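Local coordinates for aminotransferase, class IV (Brucella abortus, PDB 4TVI), which probably transfers the amino group of leucine, isoleucine and valine to 2-oxoglutarate, using pyridoxal 5'-phosphate as its cofactor, at residues Ala34-Tyr39 against Trp43-Val48; Lys112-Asp117 against Leu149-Met154. All blocks are in the same frame, centred on the assembly; numbering follows the deposited sequence.

Contact 1: residues Ala34-Tyr39 against Trp43-Val48; sequences AMWTYY and WREGDV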
ATOM      1  N   ALA A  34     -21.939  16.199   3.528  1.00 37.03           N
ATOM      2  CA  ALA A  34     -21.649  16.595   4.908  1.00 34.14           C
ATOM      3  C   ALA A  34     -20.587  15.703   5.551  1.00 29.02           C
ATOM      4  O   ALA A  34     -20.677  14.473   5.512  1.00 25.00           O
ATOM      5  CB  ALA A  34     -22.912  16.583   5.734  1.00 37.01           C
ATOM      6  N   MET A  35     -19.582  16.332   6.153  1.00 25.09           N
ATOM      7  CA  MET A  35     -18.448  15.590   6.679  1.00 25.16           C
ATOM      8  C   MET A  35     -17.896  16.217   7.954  1.00 25.09           C
ATOM      9  O   MET A  35     -17.741  17.439   8.042  1.00 24.81           O
ATOM     10  CB  MET A  35     -17.355  15.510   5.607  1.00 25.17           C
ATOM     11  CG  MET A  35     -16.142  14.694   5.978  1.00 25.19           C
ATOM     12  SD  MET A  35     -15.029  14.500   4.562  1.00 28.69           S
ATOM     13  CE  MET A  35     -16.058  13.539   3.450  1.00 26.32           C
ATOM     14  N   TRP A  36     -17.576  15.362   8.923  1.00 21.53           N
ATOM     15  CA  TRP A  36     -16.937  15.781  10.166  1.00 21.33           C
ATOM     16  C   TRP A  36     -15.771  14.863  10.489  1.00 19.84           C
ATOM     17  O   TRP A  36     -15.921  13.634  10.508  1.00 18.63           O
ATOM     18  CB  TRP A  36     -17.930  15.775  11.332  1.00 23.21           C
ATOM     19  CG  TRP A  36     -18.866  16.944  11.380  1.00 27.10           C
ATOM     20  CD1 TRP A  36     -20.169  16.967  10.969  1.00 28.27           C
ATOM     21  CD2 TRP A  36     -18.584  18.256  11.890  1.00 28.98           C
ATOM     22  NE1 TRP A  36     -20.711  18.212  11.183  1.00 27.37           N
ATOM     23  CE2 TRP A  36     -19.760  19.022  11.746  1.00 29.28           C
ATOM     24  CE3 TRP A  36     -17.450  18.859  12.447  1.00 28.18           C
ATOM     25  CZ2 TRP A  36     -19.835  20.361  12.144  1.00 30.27           C
ATOM     26  CZ3 TRP A  36     -17.525  20.185  12.834  1.00 30.35           C
ATOM     27  CH2 TRP A  36     -18.708  20.922  12.681  1.00 30.75           C
ATOM     28  N   THR A  37     -14.607  15.452  10.741  1.00 17.62           N
ATOM     29  CA  THR A  37     -13.415  14.663  11.018  1.00 19.67           C
ATOM     30  C   THR A  37     -12.784  15.054  12.350  1.00 20.06           C
ATOM     31  O   THR A  37     -12.547  16.233  12.608  1.00 24.31           O
ATOM     32  CB  THR A  37     -12.371  14.822   9.890  1.00 22.05           C
ATOM     33  OG1 THR A  37     -12.958  14.454   8.638  1.00 24.11           O
ATOM     34  CG2 THR A  37     -11.145  13.953  10.152  1.00 18.93           C
ATOM     35  N   TYR A  38     -12.501  14.060  13.188  1.00 17.95           N
ATOM     36  CA  TYR A  38     -11.779  14.300  14.432  1.00 19.47           C
ATOM     37  C   TYR A  38     -10.289  14.135  14.178  1.00 20.86           C
ATOM     38  O   TYR A  38      -9.835  13.066  13.772  1.00 21.89           O
ATOM     39  CB  TYR A  38     -12.238  13.342  15.534  1.00 21.28           C
ATOM     40  CG  TYR A  38     -11.611  13.620  16.881  1.00 22.53           C
ATOM     41  CD1 TYR A  38     -12.179  14.532  17.763  1.00 26.02           C
ATOM     42  CD2 TYR A  38     -10.437  12.987  17.261  1.00 23.94           C
ATOM     43  CE1 TYR A  38     -11.598  14.795  18.994  1.00 28.44           C
ATOM     44  CE2 TYR A  38      -9.850  13.239  18.485  1.00 26.00           C
ATOM     45  CZ  TYR A  38     -10.431  14.141  19.348  1.00 29.00           C
ATOM     46  OH  TYR A  38      -9.833  14.385  20.564  1.00 31.55           O
ATOM     47  N   TYR A  39      -9.534  15.203  14.400  1.00 20.23           N
ATOM     48  CA  TYR A  39      -8.097  15.197  14.131  1.00 23.41           C
ATOM     49  C   TYR A  39      -7.412  16.218  15.023  1.00 25.75           C
ATOM     50  O   TYR A  39      -7.885  17.348  15.149  1.00 29.05           O
ATOM     51  CB  TYR A  39      -7.818  15.501  12.656  1.00 20.79           C
ATOM     52  CG  TYR A  39      -6.349  15.627  12.297  1.00 21.37           C
ATOM     53  CD1 TYR A  39      -5.488  14.537  12.401  1.00 19.12           C
ATOM     54  CD2 TYR A  39      -5.824  16.836  11.851  1.00 20.98           C
ATOM     55  CE1 TYR A  39      -4.145  14.647  12.066  1.00 20.54           C
ATOM     56  CE2 TYR A  39      -4.480  16.961  11.517  1.00 22.43           C
ATOM     57  CZ  TYR A  39      -3.644  15.863  11.626  1.00 23.52           C
ATOM     58  OH  TYR A  39      -2.310  15.982  11.295  1.00 21.50           O
ATOM     59  N   TRP A  43     -13.001  18.240  16.403  1.00 26.13           N
ATOM     60  CA  TRP A  43     -13.869  17.879  15.294  1.00 26.62           C
ATOM     61  C   TRP A  43     -13.805  19.004  14.271  1.00 28.35           C
ATOM     62  O   TRP A  43     -14.001  20.171  14.601  1.00 28.64           O
ATOM     63  CB  TRP A  43     -15.304  17.634  15.758  1.00 27.72           C
ATOM     64  CG  TRP A  43     -15.482  16.325  16.471  1.00 26.23           C
ATOM     65  CD1 TRP A  43     -15.609  16.128  17.818  1.00 24.95           C
ATOM     66  CD2 TRP A  43     -15.549  15.028  15.867  1.00 21.79           C
ATOM     67  NE1 TRP A  43     -15.751  14.785  18.085  1.00 22.11           N
ATOM     68  CE2 TRP A  43     -15.719  14.090  16.905  1.00 20.19           C
ATOM     69  CE3 TRP A  43     -15.478  14.569  14.547  1.00 21.94           C
ATOM     70  CZ2 TRP A  43     -15.819  12.720  16.664  1.00 20.08           C
ATOM     71  CZ3 TRP A  43     -15.586  13.206  14.310  1.00 21.66           C
ATOM     72  CH2 TRP A  43     -15.755  12.299  15.365  1.00 20.02           C
ATOM     73  N   ARG A  44     -13.558  18.637  13.019  1.00 28.38           N
ATOM     74  CA  ARG A  44     -13.421  19.615  11.949  1.00 28.86           C
ATOM     75  C   ARG A  44     -14.304  19.269  10.762  1.00 27.86           C
ATOM     76  O   ARG A  44     -14.422  18.105  10.378  1.00 23.74           O
ATOM     77  CB  ARG A  44     -11.959  19.668  11.504  1.00 27.92           C
ATOM     78  CG  ARG A  44     -10.970  19.564  12.653  1.00 28.59           C
ATOM     79  CD  ARG A  44      -9.551  19.851  12.219  1.00 27.54           C
ATOM     80  NE  ARG A  44      -8.610  19.585  13.302  1.00 26.20           N
ATOM     81  CZ  ARG A  44      -7.976  20.539  13.978  1.00 30.26           C
ATOM     82  NH1 ARG A  44      -8.150  21.815  13.648  1.00 30.25           N
ATOM     83  NH2 ARG A  44      -7.143  20.219  14.959  1.00 31.28           N
ATOM     84  N   GLU A  45     -14.873  20.297  10.144  1.00 30.12           N
ATOM     85  CA  GLU A  45     -15.832  20.091   9.067  1.00 33.67           C
ATOM     86  C   GLU A  45     -15.159  20.138   7.696  1.00 31.75           C
ATOM     87  O   GLU A  45     -14.099  20.744   7.535  1.00 31.67           O
ATOM     88  CB  GLU A  45     -16.937  21.150   9.152  1.00 38.26           C
ATOM     89  CG  GLU A  45     -18.290  20.704   8.615  1.00 44.89           C
ATOM     90  CD  GLU A  45     -19.431  21.596   9.089  1.00 53.35           C
ATOM     91  OE1 GLU A  45     -20.593  21.334   8.710  1.00 56.17           O
ATOM     92  OE2 GLU A  45     -19.170  22.558   9.846  1.00 55.65           O
ATOM     93  N   GLY A  46     -15.773  19.482   6.716  1.00 27.81           N
ATOM     94  CA  GLY A  46     -15.299  19.556   5.349  1.00 27.37           C
ATOM     95  C   GLY A  46     -13.991  18.829   5.111  1.00 28.41           C
ATOM     96  O   GLY A  46     -13.724  17.787   5.709  1.00 29.07           O
ATOM     97  N   ASP A  47     -13.173  19.389   4.226  1.00 28.03           N
ATOM     98  CA  ASP A  47     -11.920  18.760   3.835  1.00 26.99           C
ATOM     99  C   ASP A  47     -10.827  19.029   4.856  1.00 24.46           C
ATOM    100  O   ASP A  47     -10.391  20.165   5.028  1.00 24.75           O
ATOM    101  CB  ASP A  47     -11.471  19.254   2.463  1.00 28.94           C
ATOM    102  CG  ASP A  47     -10.163  18.629   2.030  1.00 30.16           C
ATOM    103  OD1 ASP A  47     -10.196  17.519   1.472  1.00 30.44           O
ATOM    104  OD2 ASP A  47      -9.099  19.236   2.264  1.00 34.26           O
ATOM    105  N   VAL A  48     -10.355  17.969   5.501  1.00 19.99           N
ATOM    106  CA  VAL A  48      -9.313  18.103   6.504  1.00 20.43           C
ATOM    107  C   VAL A  48      -8.044  17.388   6.044  1.00 20.50           C
ATOM    108  O   VAL A  48      -8.035  16.170   5.866  1.00 19.69           O
ATOM    109  CB  VAL A  48      -9.774  17.538   7.857  1.00 19.54           C
ATOM    110  CG1 VAL A  48      -8.664  17.662   8.889  1.00 18.54           C
ATOM    111  CG2 VAL A  48     -11.031  18.269   8.327  1.00 19.54           C
TER
HETATM  112  O   HOH W   1     -14.443  16.724   7.953  1.00 24.34           O
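T37 and R44 form the hydrogen-bonded pair of an antiparallel beta hairpin: T37 N reaches R44 O at 2.7 Å, nearly straight at 168°, and R44 N returns a bond to T37 O at 2.6 Å. Towards the turn, the R44 side chain, extended from CG to NE and turned at its end, grips Y39 O side-on with NE and NH2, each 3.0 Å away. At the other end G46 N bonds to M35 O at 3.1 Å; the positive phi of G46 suits glycine. A water links threonine's OG1 to R44 O and G46 O.

W36, Y38, W43 and E45 share one face. Y38 CB makes a CH-pi contact over the face of the W43 six-membered ring, and the Y38 ring turns its edge to the five-membered ring. E45 CG, roughly anti to the backbone N (chi1 -151°), makes a CH-pi contact over the centre of the W36 six-membered ring, the carboxylate stacking at a small tilt near CZ2. Strand 42-45 is outermost within this chain; 35-39 also pairs with 143-151, and M35 and T37 pack on A54 and A53 of the second subunit. Two donors on Y39 O extend the strand pairing and probably polarise that carbonyl.

Contact 2: residues Lys112-Asp117 against Leu149-Met154; sequences KKFAPD and LEAIPM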
ATOM      1  N   LYS A 112     -23.367  12.923  16.652  1.00 26.61           N
ATOM      2  CA  LYS A 112     -24.261  13.955  17.162  1.00 30.38           C
ATOM      3  C   LYS A 112     -24.138  15.261  16.383  1.00 32.01           C
ATOM      4  O   LYS A 112     -25.042  16.095  16.415  1.00 36.37           O
ATOM      5  CB  LYS A 112     -23.987  14.214  18.645  1.00 34.58           C
ATOM      6  CG  LYS A 112     -24.312  13.035  19.545  1.00 38.71           C
ATOM      7  CD  LYS A 112     -25.772  12.632  19.415  1.00 42.25           C
ATOM      8  CE  LYS A 112     -26.120  11.492  20.360  1.00 44.58           C
ATOM      9  NZ  LYS A 112     -27.539  11.067  20.217  1.00 46.53           N
ATOM     10  N   LYS A 113     -23.028  15.434  15.676  1.00 29.18           N
ATOM     11  CA  LYS A 113     -22.785  16.669  14.933  1.00 31.91           C
ATOM     12  C   LYS A 113     -23.656  16.728  13.685  1.00 29.62           C
ATOM     13  O   LYS A 113     -23.826  17.784  13.085  1.00 30.06           O
ATOM     14  CB  LYS A 113     -21.308  16.782  14.536  1.00 31.85           C
ATOM     15  CG  LYS A 113     -20.324  16.797  15.698  1.00 32.63           C
ATOM     16  CD  LYS A 113     -19.973  18.222  16.107  1.00 35.12           C
ATOM     17  CE  LYS A 113     -18.902  18.237  17.188  1.00 35.34           C
ATOM     18  NZ  LYS A 113     -18.571  19.620  17.636  1.00 35.33           N
ATOM     19  N   PHE A 114     -24.190  15.579  13.292  1.00 24.62           N
ATOM     20  CA  PHE A 114     -25.041  15.484  12.115  1.00 23.98           C
ATOM     21  C   PHE A 114     -26.496  15.770  12.454  1.00 28.24           C
ATOM     22  O   PHE A 114     -26.914  15.631  13.605  1.00 27.04           O
ATOM     23  CB  PHE A 114     -24.895  14.104  11.471  1.00 20.97           C
ATOM     24  CG  PHE A 114     -23.553  13.886  10.843  1.00 21.56           C
ATOM     25  CD1 PHE A 114     -22.481  13.446  11.605  1.00 19.95           C
ATOM     26  CD2 PHE A 114     -23.353  14.146   9.498  1.00 20.10           C
ATOM     27  CE1 PHE A 114     -21.235  13.261  11.033  1.00 18.41           C
ATOM     28  CE2 PHE A 114     -22.111  13.958   8.916  1.00 19.33           C
ATOM     29  CZ  PHE A 114     -21.049  13.514   9.685  1.00 19.02           C
ATOM     30  N   ALA A 115     -27.252  16.214  11.457  1.00 31.16           N
ATOM     31  CA  ALA A 115     -28.685  16.399  11.622  1.00 35.02           C
ATOM     32  C   ALA A 115     -29.331  15.062  11.959  1.00 35.75           C
ATOM     33  O   ALA A 115     -28.816  14.011  11.574  1.00 34.64           O
ATOM     34  CB  ALA A 115     -29.299  16.996  10.360  1.00 36.75           C
ATOM     35  N   PRO A 116     -30.447  15.094  12.704  1.00 35.87           N
ATOM     36  CA  PRO A 116     -31.192  13.871  13.010  1.00 35.87           C
ATOM     37  C   PRO A 116     -31.536  13.093  11.743  1.00 37.12           C
ATOM     38  O   PRO A 116     -31.662  13.691  10.673  1.00 39.00           O
ATOM     39  CB  PRO A 116     -32.454  14.391  13.700  1.00 38.42           C
ATOM     40  CG  PRO A 116     -32.029  15.673  14.321  1.00 39.70           C
ATOM     41  CD  PRO A 116     -31.020  16.272  13.379  1.00 38.27           C
ATOM     42  N   ASP A 117     -31.642  11.776  11.866  1.00 37.45           N
ATOM     43  CA  ASP A 117     -32.011  10.911  10.752  1.00 37.78           C
ATOM     44  C   ASP A 117     -31.043  11.023   9.572  1.00 33.97           C
ATOM     45  O   ASP A 117     -31.438  10.865   8.417  1.00 34.62           O
ATOM     46  CB  ASP A 117     -33.433  11.230  10.289  1.00 43.22           C
ATOM     47  CG  ASP A 117     -34.455  11.043  11.392  1.00 50.70           C
ATOM     48  OD1 ASP A 117     -34.223  10.191  12.275  1.00 53.16           O
ATOM     49  OD2 ASP A 117     -35.483  11.755  11.383  1.00 53.12           O
ATOM     50  N   LEU A 149     -16.127  11.064   9.561  1.00 18.48           N
ATOM     51  CA  LEU A 149     -17.542  10.748   9.424  1.00 20.21           C
ATOM     52  C   LEU A 149     -18.128  11.439   8.205  1.00 18.97           C
ATOM     53  O   LEU A 149     -18.040  12.665   8.074  1.00 16.79           O
ATOM     54  CB  LEU A 149     -18.327  11.163  10.672  1.00 21.54           C
ATOM     55  CG  LEU A 149     -17.802  10.697  12.029  1.00 24.17           C
ATOM     56  CD1 LEU A 149     -18.799  11.043  13.123  1.00 25.81           C
ATOM     57  CD2 LEU A 149     -17.478   9.216  12.027  1.00 23.97           C
ATOM     58  N   GLU A 150     -18.709  10.650   7.310  1.00 17.44           N
ATOM     59  CA  GLU A 150     -19.326  11.184   6.102  1.00 19.88           C
ATOM     60  C   GLU A 150     -20.807  10.833   6.023  1.00 21.23           C
ATOM     61  O   GLU A 150     -21.188   9.669   6.166  1.00 20.99           O
ATOM     62  CB  GLU A 150     -18.606  10.670   4.855  1.00 22.00           C
ATOM     63  CG  GLU A 150     -19.101  11.301   3.560  1.00 25.21           C
ATOM     64  CD  GLU A 150     -18.263  10.894   2.358  1.00 27.75           C
ATOM     65  OE1 GLU A 150     -17.368  10.036   2.520  1.00 27.06           O
ATOM     66  OE2 GLU A 150     -18.499  11.431   1.254  1.00 29.93           O
ATOM     67  N   ALA A 151     -21.635  11.846   5.791  1.00 18.43           N
ATOM     68  CA  ALA A 151     -23.060  11.639   5.587  1.00 19.44           C
ATOM     69  C   ALA A 151     -23.314  10.926   4.261  1.00 23.58           C
ATOM     70  O   ALA A 151     -23.127  11.496   3.186  1.00 24.75           O
ATOM     71  CB  ALA A 151     -23.800  12.965   5.626  1.00 20.16           C
ATOM     72  N   ILE A 152     -23.696   9.658   4.344  1.00 24.24           N
ATOM     73  CA  ILE A 152     -24.071   8.883   3.167  1.00 23.55           C
ATOM     74  C   ILE A 152     -25.395   8.170   3.402  1.00 26.08           C
ATOM     75  O   ILE A 152     -25.485   7.315   4.280  1.00 28.11           O
ATOM     76  CB  ILE A 152     -22.999   7.851   2.805  1.00 23.05           C
ATOM     77  CG1 ILE A 152     -21.644   8.545   2.616  1.00 23.95           C
ATOM     78  CG2 ILE A 152     -23.411   7.076   1.554  1.00 21.83           C
ATOM     79  CD1 ILE A 152     -20.535   7.624   2.160  1.00 24.36           C
ATOM     80  N   PRO A 153     -26.433   8.530   2.631  1.00 27.49           N
ATOM     81  CA  PRO A 153     -27.749   7.908   2.809  1.00 30.20           C
ATOM     82  C   PRO A 153     -27.708   6.393   2.598  1.00 29.47           C
ATOM     83  O   PRO A 153     -27.080   5.918   1.651  1.00 29.45           O
ATOM     84  CB  PRO A 153     -28.603   8.585   1.734  1.00 31.95           C
ATOM     85  CG  PRO A 153     -27.924   9.893   1.486  1.00 32.11           C
ATOM     86  CD  PRO A 153     -26.459   9.594   1.615  1.00 29.26           C
ATOM     87  N   MET A 154     -28.372   5.651   3.476  1.00 30.62           N
ATOM     88  CA  MET A 154     -28.448   4.202   3.351  1.00 31.59           C
ATOM     89  C   MET A 154     -29.582   3.829   2.410  1.00 33.53           C
ATOM     90  O   MET A 154     -30.756   3.915   2.768  1.00 38.26           O
ATOM     91  CB  MET A 154     -28.653   3.553   4.719  1.00 33.14           C
ATOM     92  CG  MET A 154     -28.568   2.038   4.721  1.00 34.27           C
ATOM     93  SD  MET A 154     -26.872   1.473   4.508  1.00 28.77           S
ATOM     94  CE  MET A 154     -26.916  -0.079   5.396  1.00 31.79           C
TER
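F114 turns its ring toward L149 and A151, with CE1, CZ and CE2 doing most of the touching. CE1 rests 3.6 Å from L149 CB, and CZ lies 3.7 Å from the same methylene, so the leucine is met at the root of its side chain; its CD1 branch adds a looser touch on CE1. On the other flank of the ring, CE2 lies 3.8 Å from A151 CB, with CD2 a little farther from the same methyl. The ring thus spans two residues whose CB atoms point toward the loop, while E150 between them points away, as alternation along a strand requires. Between these two apolar contacts, CZ comes 3.5 Å from L149 O, which lies near the ring plane at its edge. There the weakly positive C-H rim of the phenyl group meets a carbonyl oxygen, an electrostatically favourable approach.

The F114 CG stands anti to its own carbonyl carbon (chi1 -69°), which directs the ring from the loop onto the strand. That loop follows helix 100-111 and leads into strand 120-128, the antiparallel neighbour of strand 143-151 in the five-stranded sheet. Through F114 the connection packs on the C-terminal end of strand 143-151, and the ring touches V120 as well. Phenylalanine suits this position because its long side chain reaches a strand whose backbone stays well clear: the closest CA atoms, those of F114 and A151, are 7.8 Å apart. Its C-H edge is also what meets L149 O. Alanine at 151 keeps a small methyl beside the ring, and the buried L149 also packs against V120 and I122. W36, on strand 35-39, meets the F114 ring in an edge-to-face pair.

How the contacts relate
From the N terminus, strand 35-39 turns back at once into strand 42-45, so contact 1 closes a short hairpin with three residues between its segments. The chain then runs through helices and strand 64-70 before contact 2 closes a longer loop of 31 residues, which contains strand 120-128 and most of 143-151. The two are in series, neither nested nor crossed, with centres about 12 Å apart. They meet in the sheet: W36 O lies 2.7 Å from L149 N and A34 O 2.8 Å from A151 N, both probable hydrogen bonds. Together the contacts tie the hairpin edge of the sheet and the loop after helix 100-111 to strand 143-151.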